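Local coordinates for protein prolyl 4-hydroxylase (Paramecium bursaria Chlorella virus 1, PDB 5C5T) that probably hydroxylates prolyl residues of collagen-like sequences, as a 2-oxoglutarate- and iron-dependent dioxygenase, here holding 2-oxoglutarate with zinc at the catalytic metal site, at residues D123-R128 and N221-A226; R153-M158 and S188-V193; G43-I48 and D99-K104. One frame throughout, in Å; residues are numbered along the deposited sequence.

Interaction 1: D123-R128 and N221-A226. With AKG (2-oxoglutaric acid), chain C.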
loop_
_atom_site.group_PDB
_atom_site.type_symbol
_atom_site.label_atom_id
_atom_site.label_comp_id
_atom_site.label_asym_id
_atom_site.label_seq_id
_atom_site.Cartn_x
_atom_site.Cartn_y
_atom_site.Cartn_z
ATOM N N ASP A 123 4.932 10.375 3.734
ATOM C CA ASP A 123 3.995 10.331 4.862
ATOM C C ASP A 123 2.994 9.193 4.656
ATOM O O ASP A 123 2.487 9.006 3.559
ATOM C CB ASP A 123 3.232 11.629 4.985
ATOM C CG ASP A 123 4.096 12.797 5.417
ATOM O OD1 ASP A 123 5.274 12.598 5.757
ATOM O OD2 ASP A 123 3.573 13.931 5.396
ATOM N N VAL A 124 2.632 8.484 5.725
ATOM C CA VAL A 124 1.683 7.389 5.606
ATOM C C VAL A 124 0.249 7.934 5.415
ATOM O O VAL A 124 -0.152 8.912 6.063
ATOM C CB VAL A 124 1.772 6.477 6.846
ATOM C CG1 VAL A 124 0.632 5.501 6.930
ATOM C CG2 VAL A 124 3.107 5.748 6.878
ATOM N N GLN A 125 -0.487 7.283 4.502
ATOM C CA GLN A 125 -1.892 7.539 4.243
ATOM C C GLN A 125 -2.721 6.402 4.825
ATOM O O GLN A 125 -2.375 5.213 4.661
ATOM C CB GLN A 125 -2.159 7.642 2.758
ATOM C CG GLN A 125 -3.588 7.946 2.356
ATOM C CD GLN A 125 -3.848 7.540 0.922
ATOM O OE1 GLN A 125 -4.044 6.363 0.631
ATOM N NE2 GLN A 125 -3.866 8.510 0.025
ATOM N N VAL A 126 -3.807 6.740 5.530
ATOM C CA VAL A 126 -4.810 5.727 5.896
ATOM C C VAL A 126 -6.080 6.006 5.079
ATOM O O VAL A 126 -6.537 7.154 5.000
ATOM C CB VAL A 126 -5.079 5.715 7.439
ATOM C CG1 VAL A 126 -6.307 4.849 7.801
ATOM C CG2 VAL A 126 -3.794 5.260 8.198
ATOM N N ALA A 127 -6.633 4.967 4.436
ATOM C CA ALA A 127 -7.806 5.112 3.619
ATOM C C ALA A 127 -8.886 4.134 4.031
ATOM O O ALA A 127 -8.586 3.028 4.476
ATOM C CB ALA A 127 -7.463 4.868 2.111
ATOM N N ARG A 128 -10.135 4.530 3.793
ATOM C CA ARG A 128 -11.302 3.731 4.169
ATOM C C ARG A 128 -12.281 3.612 3.019
ATOM O O ARG A 128 -12.529 4.575 2.288
ATOM C CB ARG A 128 -12.019 4.352 5.375
ATOM C CG ARG A 128 -13.346 3.623 5.765
ATOM C CD ARG A 128 -13.754 4.013 7.193
ATOM N NE ARG A 128 -14.954 3.309 7.674
ATOM C CZ ARG A 128 -16.184 3.773 7.498
ATOM N NH1 ARG A 128 -16.379 4.898 6.818
ATOM N NH2 ARG A 128 -17.224 3.098 7.977
ATOM N N ASN A 221 -1.142 2.942 3.694
ATOM C CA ASN A 221 -0.191 2.946 2.568
ATOM C C ASN A 221 1.086 3.625 2.920
ATOM O O ASN A 221 1.108 4.823 3.244
ATOM C CB ASN A 221 -0.785 3.671 1.341
ATOM C CG ASN A 221 -1.817 2.864 0.627
ATOM O OD1 ASN A 221 -1.579 1.742 0.239
ATOM N ND2 ASN A 221 -2.978 3.477 0.384
ATOM N N GLN A 222 2.167 2.860 2.860
ATOM C CA GLN A 222 3.548 3.406 2.987
ATOM C C GLN A 222 4.219 3.370 1.611
ATOM O O GLN A 222 4.614 2.321 1.149
ATOM C CB GLN A 222 4.366 2.625 4.002
ATOM C CG GLN A 222 5.823 3.082 4.081
ATOM C CD GLN A 222 5.980 4.525 4.560
ATOM O OE1 GLN A 222 5.950 4.799 5.759
ATOM N NE2 GLN A 222 6.069 5.455 3.625
ATOM N N TRP A 223 4.317 4.512 0.957
ATOM C CA TRP A 223 4.990 4.591 -0.334
ATOM C C TRP A 223 6.480 4.914 -0.113
ATOM O O TRP A 223 6.862 5.614 0.805
ATOM C CB TRP A 223 4.278 5.604 -1.301
ATOM C CG TRP A 223 2.959 5.080 -1.834
ATOM C CD1 TRP A 223 2.803 4.011 -2.670
ATOM C CD2 TRP A 223 1.630 5.568 -1.560
ATOM N NE1 TRP A 223 1.474 3.805 -2.924
ATOM C CE2 TRP A 223 0.732 4.745 -2.258
ATOM C CE3 TRP A 223 1.110 6.613 -0.774
ATOM C CZ2 TRP A 223 -0.675 4.918 -2.201
ATOM C CZ3 TRP A 223 -0.283 6.802 -0.732
ATOM C CH2 TRP A 223 -1.167 5.942 -1.433
ATOM N N ILE A 224 7.285 4.357 -1.009
ATOM C CA ILE A 224 8.743 4.411 -1.052
ATOM C C ILE A 224 9.126 5.156 -2.341
ATOM O O ILE A 224 8.758 4.733 -3.449
ATOM C CB ILE A 224 9.299 2.967 -1.001
ATOM C CG1 ILE A 224 8.769 2.286 0.279
ATOM C CG2 ILE A 224 10.875 2.936 -1.038
ATOM C CD1 ILE A 224 8.567 0.810 0.180
ATOM N N ARG A 225 9.807 6.270 -2.170
ATOM C CA ARG A 225 10.184 7.148 -3.258
ATOM C C ARG A 225 11.680 7.250 -3.588
ATOM O O ARG A 225 12.536 7.192 -2.713
ATOM C CB ARG A 225 9.720 8.571 -2.956
ATOM C CG ARG A 225 8.232 8.723 -3.105
ATOM C CD ARG A 225 7.900 10.153 -3.215
ATOM N NE ARG A 225 6.475 10.364 -3.227
ATOM C CZ ARG A 225 5.768 10.813 -4.259
ATOM N NH1 ARG A 225 6.340 11.076 -5.428
ATOM N NH2 ARG A 225 4.461 10.982 -4.112
ATOM N N ALA A 226 11.970 7.377 -4.870
ATOM C CA ALA A 226 13.316 7.718 -5.324
ATOM C C ALA A 226 13.758 9.082 -4.753
ATOM O O ALA A 226 12.922 9.937 -4.429
ATOM C CB ALA A 226 13.373 7.735 -6.873
HETATM C C1 AKG C . -3.847 2.542 -3.314
HETATM O O1 AKG C . -4.288 3.202 -2.324
HETATM O O2 AKG C . -3.028 3.097 -4.093
HETATM C C2 AKG C . -4.392 1.172 -3.606
HETATM O O5 AKG C . -4.177 0.707 -4.692
HETATM C C3 AKG C . -5.206 0.423 -2.537
HETATM C C4 AKG C . -5.572 -0.972 -2.973
HETATM C C5 AKG C . -6.667 -1.569 -2.127
HETATM O O3 AKG C . -7.483 -0.819 -1.522
HETATM O O4 AKG C . -6.739 -2.831 -2.018
HETATM O O HOH W 1 2.916 6.693 2.039
#

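Interaction 2: R153-M158 and S188-V193. With AKG (2-oxoglutaric acid), chain C.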
loop_
_atom_site.group_PDB
_atom_site.type_symbol
_atom_site.label_atom_id
_atom_site.label_comp_id
_atom_site.label_asym_id
_atom_site.label_seq_id
_atom_site.Cartn_x
_atom_site.Cartn_y
_atom_site.Cartn_z
ATOM N N ARG A 153 7.636 7.138 -7.209
ATOM C CA ARG A 153 7.345 6.042 -6.277
ATOM C C ARG A 153 7.951 4.725 -6.798
ATOM O O ARG A 153 7.711 4.319 -7.929
ATOM C CB ARG A 153 5.857 5.876 -6.061
ATOM C CG ARG A 153 5.216 6.943 -5.175
ATOM C CD ARG A 153 3.770 6.702 -4.966
ATOM N NE ARG A 153 3.153 7.742 -4.166
ATOM C CZ ARG A 153 1.860 8.038 -4.198
ATOM N NH1 ARG A 153 1.070 7.363 -5.024
ATOM N NH2 ARG A 153 1.366 9.007 -3.406
ATOM N N LEU A 154 8.810 4.113 -5.991
ATOM C CA LEU A 154 9.445 2.846 -6.389
ATOM C C LEU A 154 8.738 1.594 -5.891
ATOM O O LEU A 154 8.844 0.540 -6.533
ATOM C CB LEU A 154 10.874 2.839 -5.921
ATOM C CG LEU A 154 11.744 3.991 -6.394
ATOM C CD1 LEU A 154 13.096 3.874 -5.779
ATOM C CD2 LEU A 154 11.912 3.997 -7.868
ATOM N N ALA A 155 8.048 1.705 -4.776
ATOM C CA ALA A 155 7.422 0.556 -4.162
ATOM C C ALA A 155 6.340 1.000 -3.193
ATOM O O ALA A 155 6.276 2.184 -2.760
ATOM C CB ALA A 155 8.488 -0.327 -3.460
ATOM N N THR A 156 5.493 0.050 -2.849
ATOM C CA THR A 156 4.391 0.227 -1.918
ATOM C C THR A 156 4.378 -0.848 -0.846
ATOM O O THR A 156 4.470 -2.009 -1.175
ATOM C CB THR A 156 3.021 0.155 -2.641
ATOM O OG1 THR A 156 2.957 1.075 -3.767
ATOM C CG2 THR A 156 1.832 0.402 -1.697
ATOM N N LEU A 157 4.203 -0.455 0.431
ATOM C CA LEU A 157 3.915 -1.386 1.513
ATOM C C LEU A 157 2.540 -0.970 2.055
ATOM O O LEU A 157 2.355 0.110 2.573
ATOM C CB LEU A 157 5.017 -1.403 2.554
ATOM C CG LEU A 157 4.834 -2.580 3.526
ATOM C CD1 LEU A 157 6.126 -3.256 3.985
ATOM C CD2 LEU A 157 4.002 -2.100 4.692
ATOM N N MET A 158 1.574 -1.852 1.878
ATOM C CA MET A 158 0.194 -1.571 2.264
ATOM C C MET A 158 -0.201 -2.571 3.372
ATOM O O MET A 158 0.010 -3.802 3.253
ATOM C CB MET A 158 -0.777 -1.691 1.090
ATOM C CG MET A 158 -2.235 -1.419 1.456
ATOM S SD MET A 158 -3.421 -1.753 0.134
ATOM C CE MET A 158 -3.069 -3.456 -0.219
ATOM N N SER A 188 0.347 -7.422 5.635
ATOM C CA SER A 188 0.862 -6.442 4.665
ATOM C C SER A 188 1.048 -7.086 3.295
ATOM O O SER A 188 1.318 -8.298 3.164
ATOM C CB SER A 188 2.204 -5.804 5.122
ATOM O OG SER A 188 3.229 -6.780 5.235
ATOM N N ILE A 189 0.937 -6.239 2.259
ATOM C CA ILE A 189 1.326 -6.591 0.903
ATOM C C ILE A 189 2.346 -5.564 0.484
ATOM O O ILE A 189 2.074 -4.364 0.502
ATOM C CB ILE A 189 0.172 -6.604 -0.116
ATOM C CG1 ILE A 189 -0.945 -7.582 0.254
ATOM C CG2 ILE A 189 0.697 -6.974 -1.464
ATOM C CD1 ILE A 189 -0.535 -9.054 0.260
ATOM N N PHE A 190 3.529 -6.038 0.144
ATOM C CA PHE A 190 4.587 -5.230 -0.494
ATOM C C PHE A 190 4.587 -5.458 -2.027
ATOM O O PHE A 190 4.557 -6.603 -2.497
ATOM C CB PHE A 190 5.961 -5.585 0.083
ATOM C CG PHE A 190 7.096 -4.887 -0.595
ATOM C CD1 PHE A 190 7.475 -3.626 -0.191
ATOM C CD2 PHE A 190 7.736 -5.457 -1.670
ATOM C CE1 PHE A 190 8.529 -2.964 -0.816
ATOM C CE2 PHE A 190 8.785 -4.795 -2.322
ATOM C CZ PHE A 190 9.166 -3.551 -1.897
ATOM N N PHE A 191 4.652 -4.395 -2.842
ATOM C CA PHE A 191 4.873 -4.627 -4.244
ATOM C C PHE A 191 5.719 -3.552 -4.890
ATOM O O PHE A 191 5.685 -2.379 -4.512
ATOM C CB PHE A 191 3.526 -4.780 -5.033
ATOM C CG PHE A 191 2.564 -3.611 -4.899
ATOM C CD1 PHE A 191 1.632 -3.563 -3.871
ATOM C CD2 PHE A 191 2.537 -2.557 -5.854
ATOM C CE1 PHE A 191 0.713 -2.522 -3.787
ATOM C CE2 PHE A 191 1.657 -1.509 -5.735
ATOM C CZ PHE A 191 0.713 -1.510 -4.715
ATOM N N TRP A 192 6.450 -3.974 -5.904
ATOM C CA TRP A 192 7.295 -3.048 -6.667
ATOM C C TRP A 192 6.460 -2.218 -7.630
ATOM O O TRP A 192 5.532 -2.713 -8.251
ATOM C CB TRP A 192 8.387 -3.811 -7.437
ATOM C CG TRP A 192 9.425 -4.349 -6.544
ATOM C CD1 TRP A 192 9.490 -5.609 -6.051
ATOM C CD2 TRP A 192 10.542 -3.635 -5.991
ATOM N NE1 TRP A 192 10.593 -5.736 -5.225
ATOM C CE2 TRP A 192 11.259 -4.540 -5.186
ATOM C CE3 TRP A 192 11.028 -2.320 -6.131
ATOM C CZ2 TRP A 192 12.430 -4.171 -4.495
ATOM C CZ3 TRP A 192 12.196 -1.961 -5.450
ATOM C CH2 TRP A 192 12.877 -2.879 -4.653
ATOM N N VAL A 193 6.763 -0.927 -7.692
ATOM C CA VAL A 193 6.053 0.033 -8.555
ATOM C C VAL A 193 6.924 0.477 -9.751
ATOM O O VAL A 193 6.448 0.577 -10.886
ATOM C CB VAL A 193 5.582 1.258 -7.716
ATOM C CG1 VAL A 193 4.937 2.360 -8.640
ATOM C CG2 VAL A 193 4.553 0.856 -6.683
HETATM C C1 AKG C . -3.847 2.542 -3.314
HETATM O O1 AKG C . -4.288 3.202 -2.324
HETATM O O2 AKG C . -3.028 3.097 -4.093
HETATM C C2 AKG C . -4.392 1.172 -3.606
HETATM O O5 AKG C . -4.177 0.707 -4.692
HETATM C C3 AKG C . -5.206 0.423 -2.537
HETATM C C4 AKG C . -5.572 -0.972 -2.973
HETATM C C5 AKG C . -6.667 -1.569 -2.127
HETATM O O3 AKG C . -7.483 -0.819 -1.522
HETATM O O4 AKG C . -6.739 -2.831 -2.018
#

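Interaction 3: G43-I48 and D99-K104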
loop_
_atom_site.group_PDB
_atom_site.type_symbol
_atom_site.label_atom_id
_atom_site.label_comp_id
_atom_site.label_asym_id
_atom_site.label_seq_id
_atom_site.Cartn_x
_atom_site.Cartn_y
_atom_site.Cartn_z
ATOM N N GLY A 43 0.612 -10.892 9.925
ATOM C CA GLY A 43 1.008 -10.383 11.219
ATOM C C GLY A 43 2.046 -9.293 11.222
ATOM O O GLY A 43 2.763 -9.109 12.208
ATOM N N PHE A 44 2.101 -8.536 10.125
ATOM C CA PHE A 44 2.996 -7.390 10.034
ATOM C C PHE A 44 2.705 -6.407 11.174
ATOM O O PHE A 44 3.650 -5.916 11.781
ATOM C CB PHE A 44 2.839 -6.718 8.671
ATOM C CG PHE A 44 3.826 -5.622 8.388
ATOM C CD1 PHE A 44 5.125 -5.928 7.951
ATOM C CD2 PHE A 44 3.497 -4.286 8.574
ATOM C CE1 PHE A 44 6.036 -4.899 7.666
ATOM C CE2 PHE A 44 4.400 -3.274 8.312
ATOM C CZ PHE A 44 5.680 -3.578 7.867
ATOM N N LEU A 45 1.425 -6.120 11.431
ATOM C CA LEU A 45 1.008 -5.431 12.679
ATOM C C LEU A 45 0.179 -6.335 13.522
ATOM O O LEU A 45 -0.555 -7.153 12.967
ATOM C CB LEU A 45 0.191 -4.166 12.395
ATOM C CG LEU A 45 0.903 -2.986 11.727
ATOM C CD1 LEU A 45 -0.056 -1.801 11.519
ATOM C CD2 LEU A 45 2.166 -2.562 12.510
ATOM N N SER A 46 0.215 -6.174 14.855
ATOM C CA SER A 46 -0.759 -6.896 15.674
ATOM C C SER A 46 -2.174 -6.346 15.498
ATOM O O SER A 46 -2.381 -5.222 15.014
ATOM C CB SER A 46 -0.394 -6.841 17.136
ATOM O OG SER A 46 -0.684 -5.546 17.656
ATOM N N ASP A 47 -3.145 -7.135 15.906
ATOM C CA ASP A 47 -4.536 -6.701 15.844
ATOM C C ASP A 47 -4.742 -5.414 16.685
ATOM O O ASP A 47 -5.406 -4.479 16.236
ATOM C CB ASP A 47 -5.498 -7.794 16.324
ATOM C CG ASP A 47 -5.694 -8.935 15.306
ATOM O OD1 ASP A 47 -5.009 -8.990 14.268
ATOM O OD2 ASP A 47 -6.572 -9.795 15.545
ATOM N N ILE A 48 -4.176 -5.335 17.875
ATOM C CA ILE A 48 -4.482 -4.150 18.689
ATOM C C ILE A 48 -3.741 -2.922 18.094
ATOM O O ILE A 48 -4.311 -1.826 18.136
ATOM C CB ILE A 48 -4.214 -4.368 20.178
ATOM C CG1 ILE A 48 -2.746 -4.321 20.485
ATOM C CG2 ILE A 48 -4.853 -5.657 20.659
ATOM C CD1 ILE A 48 -2.365 -2.957 20.941
ATOM N N ASP A 99 5.406 4.906 13.211
ATOM C CA ASP A 99 6.799 4.637 13.468
ATOM C C ASP A 99 7.120 3.166 13.260
ATOM O O ASP A 99 8.135 2.835 12.684
ATOM C CB ASP A 99 7.187 5.035 14.893
ATOM C CG ASP A 99 7.178 6.534 15.114
ATOM O OD1 ASP A 99 7.451 7.300 14.161
ATOM O OD2 ASP A 99 6.943 6.936 16.273
ATOM N N LYS A 100 6.279 2.266 13.766
ATOM C CA LYS A 100 6.550 0.837 13.604
ATOM C C LYS A 100 6.432 0.334 12.163
ATOM O O LYS A 100 7.253 -0.428 11.696
ATOM C CB LYS A 100 5.610 0.032 14.506
ATOM C CG LYS A 100 5.792 -1.476 14.380
ATOM C CD LYS A 100 4.966 -2.222 15.422
ATOM C CE LYS A 100 5.262 -3.720 15.393
ATOM N NZ LYS A 100 5.005 -4.354 16.741
ATOM N N ILE A 101 5.403 0.781 11.461
ATOM C CA ILE A 101 5.306 0.500 10.014
ATOM C C ILE A 101 6.609 0.854 9.335
ATOM O O ILE A 101 7.166 0.047 8.591
ATOM C CB ILE A 101 4.138 1.240 9.382
ATOM C CG1 ILE A 101 2.789 0.668 9.910
ATOM C CG2 ILE A 101 4.177 1.112 7.826
ATOM C CD1 ILE A 101 1.541 1.452 9.505
ATOM N N GLN A 102 7.130 2.041 9.625
ATOM C CA GLN A 102 8.293 2.520 8.875
ATOM C C GLN A 102 9.536 1.772 9.270
ATOM O O GLN A 102 10.339 1.387 8.423
ATOM C CB GLN A 102 8.457 4.012 9.099
ATOM C CG GLN A 102 7.258 4.765 8.528
ATOM C CD GLN A 102 7.473 6.235 8.466
ATOM O OE1 GLN A 102 8.136 6.813 9.373
ATOM N NE2 GLN A 102 6.940 6.879 7.394
ATOM N N LYS A 103 9.663 1.494 10.552
ATOM C CA LYS A 103 10.780 0.655 11.023
ATOM C C LYS A 103 10.806 -0.734 10.372
ATOM O O LYS A 103 11.837 -1.159 9.886
ATOM C CB LYS A 103 10.730 0.507 12.541
ATOM C CG LYS A 103 11.935 -0.258 13.124
ATOM C CD LYS A 103 11.846 -0.355 14.634
ATOM C CE LYS A 103 13.176 -0.804 15.225
ATOM N NZ LYS A 103 13.274 -2.268 15.150
ATOM N N LYS A 104 9.680 -1.437 10.364
ATOM C CA LYS A 104 9.637 -2.751 9.757
ATOM C C LYS A 104 9.781 -2.702 8.255
ATOM O O LYS A 104 10.285 -3.665 7.655
ATOM C CB LYS A 104 8.353 -3.451 10.148
ATOM C CG LYS A 104 8.283 -3.703 11.600
ATOM C CD LYS A 104 7.099 -4.509 12.011
ATOM C CE LYS A 104 7.187 -5.874 11.418
ATOM N NZ LYS A 104 6.323 -6.809 12.139
#

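Interaction 1: D123-R128 and N221-A226
Gln125 and Asn221 face each other as an antiparallel hydrogen-bonded pair, the one bridge between 123-128 and 221-226. Its two backbone bonds are unequal: Asn221 N to Gln125 O is the shorter at 2.8 Å, and Gln125 N to Asn221 O measures 3.2 Å. Asn221 O also receives a CA-H contact from Val124. The chains part only beyond Val124 and Gln222, toward Asp123 and Trp223, where a water bridges the gap. It donates to Asp123 O and Asn221 O and accepts from Trp223 N, so one water links these three backbone atoms.

The side chains of Gln125 and Asn221 run side by side on the same face of the sheet, their amide planes 65° apart. Asn221 ND2 donates to Gln125 OE1 at 3.1 Å; the acceptor lies close to the Asn221 amide plane, while the donor is tilted from the carbonyl plane of Gln125. The same ND2 reaches 2-oxoglutarate O1 at 3.0 Å in a weak, bent bond, so Gln125 acts as a second-shell residue that helps fix the rotation of the ligand-binding amide. Gln125 keeps its CG anti to the backbone N (chi1 -178°) and is extended beyond it, which carries the amide to the benzo end of Trp223, where Gln125 OE1 lies 3.6 Å from Trp223 CH2. Asn221 CB lies over one face of that indole, toward its rim, and ligand O2 sits at the ring edge, 3.5 Å from Trp223 CZ2. Trp223 NE1 bonds to the metal ligand Asp140. On the reverse side of the sheet, Val124 CG2 abuts Gln222 OE1, whose polar partner is Gln102.

Neighbouring strands of the major sheet thus form part of the 2-oxoglutarate pocket of the double-stranded beta-helix, the core fold of 2-oxoglutarate-dependent oxygenases.

Interaction 2: R153-M158 and S188-V193
Ala155 CB meets the far end of the Phe190 ring, 3.6 Å from CZ, at the apolar centre of two antiparallel strands in the major sheet of the double-stranded beta-helix. On this face the methyl also approaches Trp192 CE3, and Leu157 CB comes to the edge of the Phe190 ring. On the other face, Thr156 CB lies over the Phe191 ring in a CH-pi contact, 3.7 Å from the centroid. Phe191 CG sits between its own backbone N and carbonyl carbon (chi1 56°), which swings the ring alongside the threonine.

Backbone bonds pair Thr156 with Phe191 and Met158 with Ile189, each pair joined in both directions. The 175° angle between the strand directions makes them almost exactly antiparallel. At the other end Val193 N donates to Leu154 O at 2.8 Å from well above the carbonyl plane, next to a classic beta bulge in which Leu154 and Ala155 both face Ile224.

At the polar edge Arg153 forms a salt bridge with Glu122. Thr156 and Met158 face the active site: Thr156 OG1 bonds to the metal ligand Asp140, with Val193 CG2 packed 3.3 Å from that hydroxyl, and Met158, extended through its sulfur, puts SD 3.9 Å from 2-oxoglutarate C4.

Interaction 3: G43-I48 and D99-K104
Polar and cationic contacts come from one side chain, Lys104, which reaches back from helix 96-109 to the turn at Phe44. Its NZ donates to Phe44 O at 2.8 Å, with the donor tilted 17° from the carbonyl plane. The same ammonium stands over a face of the Phe44 ring, 4.8 Å from the centroid, in a cation-pi interaction. A bend at chi3 (64°) brings the amine round to the carbonyl while the end of the chain stays over the ring: Lys104 CE makes a CH-pi contact on that face, and Lys104 CB approaches Phe44 CZ at 3.5 Å. The lysine therefore holds the phenylalanine at its carbonyl with NZ and at its ring with NZ and CE.

The apolar contacts lie beside this. Leu45 CD1 packs on Ile101 CG1 at 4.1 Å, the two side chains lying roughly perpendicular. Leu45 CD2 touches Lys100 CD at the same distance; the amine of Lys100 continues to a salt bridge with Glu49. Phe44 CE2 reaches Ile101 CG2 more loosely, and the rim of its ring also meets Ile101 O.

Ser46 is the N-cap of helix 47-59, so the contact lies just where that helix begins. Phe44 and Leu45 fill the space between helix 96-109 and strand 153-160, with Phe44 on Leu157 and Leu45 on Val159, while Ile101 also packs on Leu53 of helix 47-59.

Interactions 1 and 2 belong to one sheet, in which strands 217-225 and 153-160 are neighbours; the centres of the two interactions lie about 9 Å apart. Gln222 N to Leu157 O at 2.8 Å is a probable hydrogen bond joining them. Both contacts touch 2-oxoglutarate, and Asn221 OD1 packs 3.4 Å from Met158 CG beside it. Trp223 and Thr156 meet next to Asp140, which with His138 and His207 binds the zinc. Interaction 3 covers the sheet on the side away from the ligand: Ile101 is about 13 Å from 2-oxoglutarate, side chain to ligand. It reaches interaction 1 through a hydrogen bond from Gln102 NE2 to Gln222 OE1, 2.8 Å, and interaction 2 through Phe44 CE2 and Leu157 CD2, 3.8 Å apart.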